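Local coordinates for DUF3887 domain-containing protein (Ruminococcus gnavus, PDB 4HYZ), which is of unknown function but belongs to the DUF3887 family of the NTF2 clan and folds as a helix-backed antiparallel sheet, at residues A[22-27]-A[97-102]; A[101-104]-A[108-111]; A[15-20]-A[71-76]. All blocks are in the same frame, centred on the assembly; numbering follows the deposited sequence. Where two conformers were deposited one is given.

Interaction 1 of 3, residues A[22-27]-A[97-102]; sequences EDIEIA and VNYSLA
Ile24 reaches from helix 13-28 onto the ring of Tyr99 on strand 95-103, and this CH-pi contact leads the interaction. CG1 of Ile24 stands 4.2 Å from the centroid of the Tyr99 ring, 23° off its normal and displaced toward the CD2 side. CD1 continues to the root of the tyrosine, 3.9 Å from Tyr99 CB, while the CG2 branch of Ile24 lies near Tyr99 CZ, so one isoleucine spans the ring from base to hydroxyl end. Chi1 of -71° sets CG1 anti to the carbonyl carbon and over the ring, and the extended chi2 carries CD1 on to the tyrosine CB.

Aliphatic packing carries the rest. Ile24 CG1 also meets CD1 of Leu101 at 4.3 Å, and the other methyl of Leu101, CD2, touches Asp23 CB at 4.0 Å.

No hydrogen bond crosses between the segments; the polar ends turn to other partners. Asp23 OD1 forms a salt bridge to Arg38 and a hydrogen bond with Gln19, OD2 probably one with Tyr103 OH; the hydroxyl of Tyr99 is bonded to those of Tyr92 and Tyr55. With segment axes 111° apart, the long N-terminal helix lies across a curved antiparallel sheet, as in the cone-like alpha+beta fold of the NTF2 clan.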
# COMPACT_ATOMS: atom_id res chain seq x y z
N GLU A 22 -20.57 13.07 0.02
CA GLU A 22 -21.50 14.03 0.67
C GLU A 22 -20.77 15.26 1.15
O GLU A 22 -21.23 16.36 0.94
CB GLU A 22 -22.20 13.37 1.85
CG GLU A 22 -23.32 12.47 1.40
CD GLU A 22 -23.78 11.44 2.40
OE1 GLU A 22 -23.11 11.25 3.44
OE2 GLU A 22 -24.77 10.75 2.08
N ASP A 23 -19.60 15.08 1.77
CA ASP A 23 -18.81 16.19 2.30
C ASP A 23 -18.24 17.08 1.19
O ASP A 23 -18.12 18.28 1.38
CB ASP A 23 -17.71 15.66 3.24
CG ASP A 23 -18.28 15.10 4.53
OD1 ASP A 23 -19.51 15.25 4.77
OD2 ASP A 23 -17.52 14.48 5.30
N ILE A 24 -17.91 16.50 0.02
CA ILE A 24 -17.41 17.32 -1.11
C ILE A 24 -18.60 18.11 -1.69
O ILE A 24 -18.42 19.27 -2.04
CB ILE A 24 -16.65 16.49 -2.17
CG1 ILE A 24 -15.29 16.05 -1.59
CG2 ILE A 24 -16.47 17.27 -3.50
CD1 ILE A 24 -14.70 14.83 -2.29
N GLU A 25 -19.80 17.51 -1.72
CA GLU A 25 -21.01 18.21 -2.17
C GLU A 25 -21.33 19.37 -1.23
O GLU A 25 -21.72 20.42 -1.69
CB GLU A 25 -22.21 17.28 -2.26
CG GLU A 25 -22.14 16.29 -3.41
CD GLU A 25 -23.04 15.07 -3.25
OE1 GLU A 25 -23.64 14.87 -2.16
OE2 GLU A 25 -23.06 14.25 -4.19
N ILE A 26 -21.15 19.20 0.08
CA ILE A 26 -21.38 20.27 1.06
C ILE A 26 -20.33 21.37 0.84
O ILE A 26 -20.68 22.54 0.90
CB ILE A 26 -21.41 19.73 2.53
CG1 ILE A 26 -22.68 18.84 2.79
CG2 ILE A 26 -21.37 20.88 3.54
CD1 ILE A 26 -22.37 17.57 3.92
N ALA A 27 -19.06 21.01 0.55
CA ALA A 27 -18.01 22.00 0.24
C ALA A 27 -18.36 22.79 -1.03
O ALA A 27 -18.23 24.01 -1.04
CB ALA A 27 -16.66 21.32 0.08
N VAL A 97 -9.71 16.39 -10.33
CA VAL A 97 -9.15 16.99 -9.12
C VAL A 97 -9.12 15.91 -8.05
O VAL A 97 -10.13 15.22 -7.87
CB VAL A 97 -9.97 18.24 -8.68
CG1 VAL A 97 -9.56 18.73 -7.29
CG2 VAL A 97 -9.83 19.37 -9.70
N ASN A 98 -7.99 15.74 -7.36
CA ASN A 98 -7.86 14.74 -6.30
C ASN A 98 -8.09 15.37 -4.92
O ASN A 98 -7.24 16.13 -4.43
CB ASN A 98 -6.49 14.04 -6.33
CG ASN A 98 -6.22 13.22 -7.55
OD1 ASN A 98 -6.85 12.19 -7.82
ND2 ASN A 98 -5.24 13.61 -8.30
N TYR A 99 -9.21 15.05 -4.28
CA TYR A 99 -9.46 15.55 -2.92
C TYR A 99 -8.92 14.58 -1.88
O TYR A 99 -9.06 13.38 -2.06
CB TYR A 99 -10.97 15.73 -2.69
CG TYR A 99 -11.57 17.00 -3.24
CD1 TYR A 99 -11.87 17.13 -4.59
CD2 TYR A 99 -12.02 17.99 -2.38
CE1 TYR A 99 -12.56 18.24 -5.08
CE2 TYR A 99 -12.69 19.11 -2.86
CZ TYR A 99 -12.96 19.23 -4.21
OH TYR A 99 -13.64 20.32 -4.68
N SER A 100 -8.35 15.10 -0.78
CA SER A 100 -7.86 14.28 0.35
C SER A 100 -8.67 14.64 1.58
O SER A 100 -8.61 15.78 2.03
CB SER A 100 -6.38 14.50 0.62
OG SER A 100 -5.64 14.19 -0.54
N LEU A 101 -9.42 13.68 2.09
CA LEU A 101 -10.26 13.83 3.27
C LEU A 101 -9.87 12.81 4.30
O LEU A 101 -9.55 11.68 3.94
CB LEU A 101 -11.76 13.64 2.90
CG LEU A 101 -12.51 14.85 2.34
CD1 LEU A 101 -11.98 15.26 0.97
CD2 LEU A 101 -13.98 14.54 2.18
N ALA A 102 -9.91 13.20 5.57
CA ALA A 102 -9.61 12.29 6.67
C ALA A 102 -10.68 12.43 7.72
O ALA A 102 -11.20 13.52 7.94
CB ALA A 102 -8.21 12.57 7.24

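Interaction 2 of 3, residues A[101-104]-A[108-111]; sequences LAYD and NLVS. With SO4 (sulfate ion), chain D.
Ala102 is held at both its backbone N and O: its N donates to Ser111 O (3.1 Å) and its O accepts from Val110 N (2.8 Å). Val110 and Ser111 thus both face Ala102, and the methyl of Ala102 packs against Val110 CG2 at 3.6 Å. This is a classic beta bulge, set in the hairpin of strands 95-103 and 109-113; it shifts the register by one residue, so that beyond it Tyr103 pairs with Leu109 as an antiparallel non-hydrogen-bonded pair whose side chains diverge at their CB atoms.

The tight, buried side lies toward helix 13-28. There the Tyr103 and Leu109 side chains run alongside each other in the same direction, and Leu109 CD2 comes obliquely to the ring, 3.5 Å from Tyr103 CE1. The same methyl touches Leu101 CD2 at 3.9 Å, so this one methyl meets both Tyr103 and Leu101.

Toward the turn the contact becomes polar and partly exposed. Asp104 N bonds Asn108 O, and Asn108 N returns a bond to Asp104 OD1 on its syn side, 32° out of the carboxylate plane. In Asp104, chi1 of 67° sets CG between the backbone N and the carbonyl carbon, which brings OD1 to the Asn108 amide. A sulfate, probably from the crystallisation liquor, sits against both side chains: Asn108 ND2 gives its O4 an almost straight bond of 2.7 Å, and Asp104 OD2 lies 2.6 Å from the same O4. Lys41 N supplies another bond to the ion, and Asn108 OD1 is held by Arg38.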
# COMPACT_ATOMS: atom_id res chain seq x y z
N LEU A 101 -9.42 13.68 2.09
CA LEU A 101 -10.26 13.83 3.27
C LEU A 101 -9.87 12.81 4.30
O LEU A 101 -9.55 11.68 3.94
CB LEU A 101 -11.76 13.64 2.90
CG LEU A 101 -12.51 14.85 2.34
CD1 LEU A 101 -11.98 15.26 0.97
CD2 LEU A 101 -13.98 14.54 2.18
N ALA A 102 -9.91 13.20 5.57
CA ALA A 102 -9.61 12.29 6.67
C ALA A 102 -10.68 12.43 7.72
O ALA A 102 -11.20 13.52 7.94
CB ALA A 102 -8.21 12.57 7.24
N TYR A 103 -11.01 11.31 8.36
CA TYR A 103 -12.07 11.22 9.35
C TYR A 103 -11.60 10.62 10.64
O TYR A 103 -10.73 9.74 10.65
CB TYR A 103 -13.19 10.30 8.79
CG TYR A 103 -13.91 10.89 7.60
CD1 TYR A 103 -14.93 11.84 7.77
CD2 TYR A 103 -13.56 10.54 6.29
CE1 TYR A 103 -15.60 12.39 6.68
CE2 TYR A 103 -14.25 11.07 5.19
CZ TYR A 103 -15.25 12.01 5.39
OH TYR A 103 -15.91 12.59 4.34
N ASP A 104 -12.29 10.99 11.72
CA ASP A 104 -12.11 10.29 12.97
C ASP A 104 -13.11 9.10 12.94
O ASP A 104 -13.90 8.97 11.97
CB ASP A 104 -12.25 11.22 14.19
CG ASP A 104 -13.63 11.81 14.47
OD1 ASP A 104 -14.59 11.47 13.73
OD2 ASP A 104 -13.76 12.53 15.45
N ASN A 108 -16.45 12.21 11.34
CA ASN A 108 -16.42 13.67 11.19
C ASN A 108 -15.05 14.04 10.64
O ASN A 108 -14.10 13.35 10.91
CB ASN A 108 -16.73 14.35 12.50
CG ASN A 108 -18.13 14.01 12.96
OD1 ASN A 108 -19.09 14.08 12.20
ND2 ASN A 108 -18.27 13.68 14.21
N LEU A 109 -14.95 15.08 9.83
CA LEU A 109 -13.68 15.46 9.21
C LEU A 109 -12.61 15.93 10.20
O LEU A 109 -12.89 16.67 11.14
CB LEU A 109 -13.88 16.57 8.17
CG LEU A 109 -14.70 16.21 6.92
CD1 LEU A 109 -15.17 17.51 6.21
CD2 LEU A 109 -13.90 15.32 5.97
N VAL A 110 -11.35 15.54 9.93
CA VAL A 110 -10.21 16.06 10.68
C VAL A 110 -9.33 16.82 9.69
O VAL A 110 -8.43 17.56 10.08
CB VAL A 110 -9.40 14.99 11.48
CG1 VAL A 110 -10.24 14.40 12.61
CG2 VAL A 110 -8.86 13.89 10.56
N SER A 111 -9.59 16.63 8.39
CA SER A 111 -8.79 17.21 7.30
C SER A 111 -9.58 17.19 6.00
O SER A 111 -10.30 16.23 5.71
CB SER A 111 -7.49 16.42 7.13
OG SER A 111 -6.68 17.02 6.13
S SO4 D . -16.48 14.05 17.16
O1 SO4 D . -15.37 13.91 18.10
O2 SO4 D . -17.58 13.19 17.61
O3 SO4 D . -16.90 15.51 17.08
O4 SO4 D . -16.08 13.58 15.86

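Interaction 3 of 3, residues A[15-20]-A[71-76]; sequences TVRKQA and CTYLGQ
The ring of Tyr73 meets helix 13-28 with its edge: CG1 of Val16 and the backbone N of Arg17 both lie near the ring plane, and neither covers a face. The Val16 and Tyr73 side chains pass each other in opposite directions. The guanidinium of Arg17, the other flat group, is turned 70° from the plane of the ring in one of its two modelled conformers and is not stacked on it there.

The contact brings the N-terminal half of the helix against strand 65-78 of the antiparallel sheet, consistent with the helix-across-sheet packing of NTF2-like folds. The segment axes come within 10.2 Å at an angle of 115°. Around it, Leu7 and Val86 touch the Tyr73 side chain, and Val86 also packs on Cys71 and Ala20.

Away from Val16 the contact is made by the aliphatic part of an exposed arginine. With its CG opposite the backbone N (chi1 178°), Arg17 sends an extended chain past the tyrosine hydroxyl and the cysteine sulfur, and its charged end leads away from the strand. In this conformer Arg17 CB lies 3.4 Å from Tyr73 OH, and Arg17 CG approaches Cys71 SG at 3.8 Å; the second conformer makes the placing of the chain less certain. No hydrogen bond joins the segments. The hydroxyl of Tyr73 bonds instead to a glycerol, probably from the crystallisation liquor, while Tyr73 O accepts a bond from Lys5 NZ of the second subunit. At the ring edge, Val16 CG1 stands 4.1 Å from Tyr73 CE1.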
# COMPACT_ATOMS: atom_id res chain seq x y z
N THR A 15 -18.69 3.25 3.60
CA THR A 15 -19.08 4.34 4.50
C THR A 15 -18.21 5.57 4.24
O THR A 15 -18.73 6.68 4.19
CB THR A 15 -18.95 3.88 5.96
OG1 THR A 15 -19.78 2.76 6.11
CG2 THR A 15 -19.40 4.95 6.98
N VAL A 16 -16.90 5.35 4.09
CA VAL A 16 -15.96 6.45 3.88
C VAL A 16 -16.21 7.10 2.52
O VAL A 16 -16.29 8.32 2.49
CB VAL A 16 -14.49 5.99 4.04
CG1 VAL A 16 -13.50 7.09 3.57
CG2 VAL A 16 -14.24 5.61 5.50
N ARG A 17 -16.37 6.31 1.44
CA ARG A 17 -16.64 6.84 0.10
C ARG A 17 -17.94 7.65 0.11
O ARG A 17 -17.96 8.75 -0.40
CB ARG A 17 -16.69 5.72 -0.96
CG ARG A 17 -17.02 6.20 -2.39
CD ARG A 17 -17.12 5.07 -3.40
NE ARG A 17 -17.86 5.47 -4.61
CZ ARG A 17 -19.13 5.16 -4.85
NH1 ARG A 17 -19.83 4.48 -3.96
NH2 ARG A 17 -19.72 5.56 -5.97
N LYS A 18 -19.01 7.12 0.72
CA LYS A 18 -20.30 7.75 0.78
C LYS A 18 -20.22 9.10 1.53
O LYS A 18 -20.74 10.11 1.01
CB LYS A 18 -21.37 6.82 1.38
CG LYS A 18 -22.78 7.41 1.37
CD LYS A 18 -23.77 6.52 2.11
CE LYS A 18 -25.21 6.99 1.96
NZ LYS A 18 -25.60 8.00 2.99
N GLN A 19 -19.51 9.14 2.68
CA GLN A 19 -19.35 10.38 3.45
C GLN A 19 -18.50 11.40 2.72
O GLN A 19 -18.79 12.58 2.81
CB GLN A 19 -18.76 10.11 4.85
CG GLN A 19 -18.86 11.32 5.78
CD GLN A 19 -20.29 11.64 6.14
OE1 GLN A 19 -20.95 10.86 6.80
NE2 GLN A 19 -20.84 12.72 5.59
N ALA A 20 -17.43 10.94 2.01
CA ALA A 20 -16.53 11.82 1.27
C ALA A 20 -17.30 12.50 0.12
O ALA A 20 -17.15 13.70 -0.10
CB ALA A 20 -15.34 11.03 0.72
N CYS A 71 -11.41 5.90 -5.72
CA CYS A 71 -11.03 6.14 -4.34
C CYS A 71 -9.78 5.38 -4.01
O CYS A 71 -9.69 4.20 -4.36
CB CYS A 71 -12.14 5.71 -3.39
SG CYS A 71 -13.41 6.96 -3.17
N THR A 72 -8.86 6.03 -3.26
CA THR A 72 -7.64 5.44 -2.68
C THR A 72 -7.75 5.62 -1.17
O THR A 72 -7.87 6.74 -0.71
CB THR A 72 -6.36 6.10 -3.23
OG1 THR A 72 -6.36 6.04 -4.65
CG2 THR A 72 -5.11 5.49 -2.66
N TYR A 73 -7.68 4.54 -0.40
CA TYR A 73 -7.86 4.56 1.05
C TYR A 73 -6.55 4.49 1.81
O TYR A 73 -5.65 3.75 1.44
CB TYR A 73 -8.80 3.40 1.49
CG TYR A 73 -10.15 3.49 0.82
CD1 TYR A 73 -11.16 4.29 1.34
CD2 TYR A 73 -10.40 2.81 -0.38
CE1 TYR A 73 -12.40 4.41 0.71
CE2 TYR A 73 -11.65 2.92 -1.02
CZ TYR A 73 -12.65 3.71 -0.46
OH TYR A 73 -13.87 3.85 -1.07
N LEU A 74 -6.44 5.28 2.87
CA LEU A 74 -5.24 5.36 3.70
C LEU A 74 -5.68 5.50 5.14
O LEU A 74 -6.87 5.60 5.44
CB LEU A 74 -4.34 6.55 3.28
CG LEU A 74 -3.80 6.58 1.84
CD1 LEU A 74 -3.22 7.95 1.51
CD2 LEU A 74 -2.66 5.58 1.67
N GLY A 75 -4.72 5.49 6.04
CA GLY A 75 -5.04 5.62 7.46
C GLY A 75 -3.88 6.16 8.25
O GLY A 75 -2.76 6.31 7.73
N GLN A 76 -4.16 6.49 9.49
CA GLN A 76 -3.15 7.01 10.40
C GLN A 76 -3.54 6.70 11.84
O GLN A 76 -4.72 6.78 12.20
CB GLN A 76 -3.00 8.54 10.22
CG GLN A 76 -1.84 9.12 11.05
CD GLN A 76 -1.65 10.62 10.92
OE1 GLN A 76 -2.34 11.30 10.19
NE2 GLN A 76 -0.67 11.17 11.62

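Interactions 1 and 3 set successive parts of helix 13-28 against one antiparallel sheet: 22-27 on strand 95-103, near the centre of the chain, and 15-20 on strand 65-78, farther out. Both cross the helix-sheet interface without a hydrogen bond, but the touching residues of interaction 1 are all buried, whereas interaction 3 ends at an exposed arginine and a glycerol. Interaction 2 lies within the sheet and is held mainly by backbone bonds, grading from a buried side to a sulfate at the turn. It shares Leu101 and Ala102 with interaction 1. The probable bond between Asp23 OD2 and Tyr103 OH, 2.7 Å long, ties those two contacts, and Leu101 CD2 packs on Ala20 CA of interaction 3.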